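Local coordinates for protein coenzyme A transferase (Yersinia pestis, PDB 3QLI) that probably transfers coenzyme A between carboxylic acids, as an acetate or 4-hydroxybutyrate CoA-transferase of the acetyl-CoA hydrolase/transferase family, at residues A[348-351]-A[356-359]; A[98-103]-A[126-131]. One frame throughout, in Å; residues are numbered along the deposited sequence.

Overall arrangement
Contact 1 (348-351 with 356-359) belongs to the C-terminal half of the chain and contact 2 (98-103 with 126-131) to the N-terminal half, with centres 11 Å apart. They meet where V101 CG2 packs on Y357 CG at 3.4 Å, so the two halves touch here, among residues that bind CoA. E350 in contact 1 and A103 in contact 2 bind one CoA and S358 a second, although none is bound to this chain. The side chain of F128 lies about 4 Å from that of E264, which binds CoA covalently, and the side chain of E350 about 5 Å from that of R106. Both contacts also touch the second subunit.

Contact 1: residues A[348-351]-A[356-359]; sequences NSEH and QYSA
The backbones come closest at E350 and S358, whose CA atoms are 5.2 Å apart, as the loop between strand 347-348 and helix 363-372 doubles back on itself. An Asx turn starts it: N348 OD1 accepts from the backbone N of E350 at 3.0 Å. Across the contact the same oxygen takes a bond from Q356 NE2 at 2.9 Å, and the two donors arrive from opposite faces of the N348 amide, both clear of its plane. The amides of N348 and Q356 are turned 81° to each other. Q356 starts out pointing away from 348-351, but a bend at chi2 (54°) carries its amide back; NE2 also reaches P401 O, and OE1 accepts from S358 OG in its carbonyl plane at 2.8 Å. Both ends of this buried amide are thus tied down, which fixes its rotation. T403 OG1 lies within hydrogen-bonding distance of S349 N, S358 OG and Q356 OE1, and so links both arms. S358 OG sits against S349 C and CB, with E350 CB close by. E350 and S358 are CoA-binding residues. The E350 carboxylate packs nearly perpendicular to the Y357 ring (88°), with OE1 3.2 Å from Y357 CB. Both its oxygens are gripped: OE2 accepts from M352 N, and OE1, from above the carboxylate plane, from Y357 N at 2.8 Å.

Contact 2: residues A[98-103]-A[126-131]; sequences SMFVTA and SNFHQA
One face of the F128 ring receives the end of F100, whose CZ stands 4.1 Å from F128 CG and also nears F128 CB. The ring centroids are 5.6 Å apart and the planes inclined at 52°, an oblique aromatic pair. F75 meets F100 edge-to-face and touches the F128 ring as well, so three phenylalanines gather here. With chi1 at -180°, the F128 ring extends from the 3-10 segment 128-130, and its side chain comes about 4 Å from that of E264, the residue that binds CoA covalently; F100 reaches E76, another CoA-binding residue. The contact joins two loops of the N-terminal α/β domain: 98-103 leaves the C-terminal end of strand 94-98, at the edge of the parallel sheet, and leads into helix 103-114, whereas 126-131 follows that helix and leads into helix 131-139. T102 is the N-cap of helix 103-114 and Q130 that of helix 131-139. Away from the rings, the M99 chain bends at chi3 (78°) and sets its methyl CE against S126, 3.7 Å from OG and 4.0 Å from CB, with L134 of helix 131-139 touching both residues. No direct hydrogen bond spans the two segments; a water does instead. It accepts from S126 OG at 2.7 Å and donates to M99 O at 2.6 Å, giving both buried oxygens a partner.

Contact 1: residues A[348-351]-A[356-359]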
# COMPACT_ATOMS: atom_id res chain seq x y z
N ASN A 348 -10.17 9.61 -4.77
CA ASN A 348 -9.19 10.63 -5.15
C ASN A 348 -9.30 11.87 -4.27
O ASN A 348 -10.38 12.45 -4.15
CB ASN A 348 -9.39 11.04 -6.61
CG ASN A 348 -8.44 12.14 -7.03
OD1 ASN A 348 -7.28 12.17 -6.60
ND2 ASN A 348 -8.91 13.05 -7.88
N SER A 349 -8.18 12.26 -3.67
CA SER A 349 -8.15 13.45 -2.82
C SER A 349 -7.36 14.58 -3.46
O SER A 349 -7.21 15.65 -2.87
CB SER A 349 -7.53 13.11 -1.46
OG SER A 349 -8.38 12.28 -0.69
N GLU A 350 -6.85 14.37 -4.66
CA GLU A 350 -6.01 15.37 -5.30
C GLU A 350 -6.83 16.47 -5.96
O GLU A 350 -7.67 16.18 -6.80
CB GLU A 350 -5.09 14.72 -6.33
CG GLU A 350 -4.26 15.71 -7.12
CD GLU A 350 -3.39 16.58 -6.22
OE1 GLU A 350 -2.62 16.01 -5.40
OE2 GLU A 350 -3.50 17.82 -6.31
N HIS A 351 -6.59 17.73 -5.58
CA HIS A 351 -7.31 18.86 -6.16
C HIS A 351 -6.93 19.13 -7.62
O HIS A 351 -7.75 19.57 -8.41
CB HIS A 351 -7.08 20.15 -5.36
CG HIS A 351 -7.94 20.26 -4.13
ND1 HIS A 351 -7.53 19.83 -2.89
CD2 HIS A 351 -9.17 20.79 -3.95
CE1 HIS A 351 -8.47 20.07 -2.00
NE2 HIS A 351 -9.48 20.66 -2.62
N GLN A 356 -1.60 13.54 -9.26
CA GLN A 356 -1.80 12.81 -8.01
C GLN A 356 -0.61 13.08 -7.09
O GLN A 356 0.43 12.44 -7.20
CB GLN A 356 -1.97 11.30 -8.31
CG GLN A 356 -2.31 10.43 -7.10
CD GLN A 356 -3.53 10.93 -6.34
OE1 GLN A 356 -3.41 11.42 -5.22
NE2 GLN A 356 -4.71 10.82 -6.95
N TYR A 357 -0.77 14.09 -6.23
CA TYR A 357 0.24 14.40 -5.24
C TYR A 357 -0.25 14.01 -3.85
O TYR A 357 0.54 13.93 -2.91
CB TYR A 357 0.58 15.90 -5.24
CG TYR A 357 1.00 16.43 -6.59
CD1 TYR A 357 0.19 17.31 -7.29
CD2 TYR A 357 2.20 16.03 -7.16
CE1 TYR A 357 0.57 17.80 -8.52
CE2 TYR A 357 2.59 16.51 -8.40
CZ TYR A 357 1.77 17.39 -9.07
OH TYR A 357 2.16 17.87 -10.30
N SER A 358 -1.55 13.79 -3.70
CA SER A 358 -2.11 13.53 -2.37
C SER A 358 -1.81 12.12 -1.86
O SER A 358 -1.97 11.83 -0.68
CB SER A 358 -3.62 13.84 -2.31
OG SER A 358 -4.36 12.96 -3.14
N ALA A 359 -1.36 11.24 -2.75
CA ALA A 359 -1.04 9.87 -2.35
C ALA A 359 0.14 9.80 -1.37
O ALA A 359 0.40 8.78 -0.73
CB ALA A 359 -0.78 9.01 -3.59

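Contact 2: residues A[98-103]-A[126-131]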
# COMPACT_ATOMS: atom_id res chain seq x y z
N SER A 98 8.85 20.12 -2.52
CA SER A 98 7.67 19.91 -1.70
C SER A 98 7.33 18.44 -1.70
O SER A 98 7.34 17.79 -2.75
CB SER A 98 6.51 20.71 -2.29
OG SER A 98 6.95 21.97 -2.77
N MET A 99 7.00 17.92 -0.53
CA MET A 99 6.65 16.52 -0.42
C MET A 99 5.14 16.31 -0.24
O MET A 99 4.66 15.18 -0.32
CB MET A 99 7.49 15.87 0.68
CG MET A 99 8.98 15.98 0.31
SD MET A 99 10.17 15.39 1.52
CE MET A 99 10.06 13.62 1.28
N PHE A 100 4.42 17.40 -0.01
CA PHE A 100 2.96 17.48 -0.13
C PHE A 100 2.71 18.67 -1.04
O PHE A 100 3.40 19.68 -0.93
CB PHE A 100 2.28 17.85 1.19
CG PHE A 100 2.07 16.72 2.15
CD1 PHE A 100 2.21 15.40 1.76
CD2 PHE A 100 1.70 16.99 3.47
CE1 PHE A 100 2.00 14.37 2.67
CE2 PHE A 100 1.49 15.97 4.38
CZ PHE A 100 1.64 14.65 3.98
N VAL A 101 1.72 18.57 -1.93
CA VAL A 101 1.34 19.74 -2.73
C VAL A 101 0.04 20.33 -2.15
O VAL A 101 -1.03 19.73 -2.27
CB VAL A 101 1.19 19.38 -4.23
CG1 VAL A 101 0.66 20.57 -5.04
CG2 VAL A 101 2.52 18.90 -4.79
N THR A 102 0.15 21.48 -1.48
CA THR A 102 -1.00 22.13 -0.86
C THR A 102 -1.41 23.38 -1.63
O THR A 102 -0.87 23.67 -2.69
CB THR A 102 -0.74 22.53 0.62
OG1 THR A 102 0.04 23.73 0.67
CG2 THR A 102 -0.02 21.42 1.39
N ALA A 103 -2.36 24.13 -1.07
CA ALA A 103 -2.83 25.37 -1.71
C ALA A 103 -1.66 26.28 -2.10
O ALA A 103 -1.65 26.86 -3.19
CB ALA A 103 -3.81 26.11 -0.79
N SER A 126 6.85 10.40 -2.25
CA SER A 126 7.22 9.62 -1.09
C SER A 126 5.99 9.15 -0.36
O SER A 126 4.88 9.59 -0.66
CB SER A 126 8.07 10.45 -0.12
OG SER A 126 7.25 11.35 0.62
N ASN A 127 6.19 8.24 0.60
CA ASN A 127 5.20 8.00 1.65
C ASN A 127 5.53 8.81 2.91
O ASN A 127 6.66 8.78 3.41
CB ASN A 127 5.16 6.52 2.02
CG ASN A 127 4.69 5.67 0.89
OD1 ASN A 127 3.51 5.68 0.55
ND2 ASN A 127 5.59 4.92 0.29
N PHE A 128 4.54 9.54 3.41
CA PHE A 128 4.75 10.32 4.63
C PHE A 128 5.30 9.42 5.74
O PHE A 128 6.16 9.83 6.51
CB PHE A 128 3.44 11.02 5.03
CG PHE A 128 3.53 11.87 6.28
CD1 PHE A 128 4.56 12.78 6.45
CD2 PHE A 128 2.54 11.78 7.26
CE1 PHE A 128 4.63 13.57 7.60
CE2 PHE A 128 2.58 12.57 8.41
CZ PHE A 128 3.63 13.48 8.59
N HIS A 129 4.82 8.17 5.81
CA HIS A 129 5.26 7.26 6.87
C HIS A 129 6.74 6.91 6.81
O HIS A 129 7.31 6.45 7.80
CB HIS A 129 4.40 5.98 6.96
CG HIS A 129 4.64 5.00 5.85
ND1 HIS A 129 3.75 4.81 4.81
CD2 HIS A 129 5.65 4.12 5.63
CE1 HIS A 129 4.21 3.88 3.99
NE2 HIS A 129 5.36 3.45 4.47
N GLN A 130 7.36 7.14 5.65
CA GLN A 130 8.79 6.86 5.46
C GLN A 130 9.64 8.13 5.49
O GLN A 130 10.85 8.07 5.25
CB GLN A 130 9.03 6.11 4.14
CG GLN A 130 8.36 4.76 4.11
CD GLN A 130 8.27 4.15 2.72
OE1 GLN A 130 8.49 4.82 1.70
NE2 GLN A 130 7.94 2.87 2.67
N ALA A 131 9.02 9.26 5.80
CA ALA A 131 9.72 10.55 5.78
C ALA A 131 10.97 10.62 6.66
O ALA A 131 11.97 11.20 6.24
CB ALA A 131 8.77 11.71 6.11
O HOH W 1 5.95 13.01 -1.04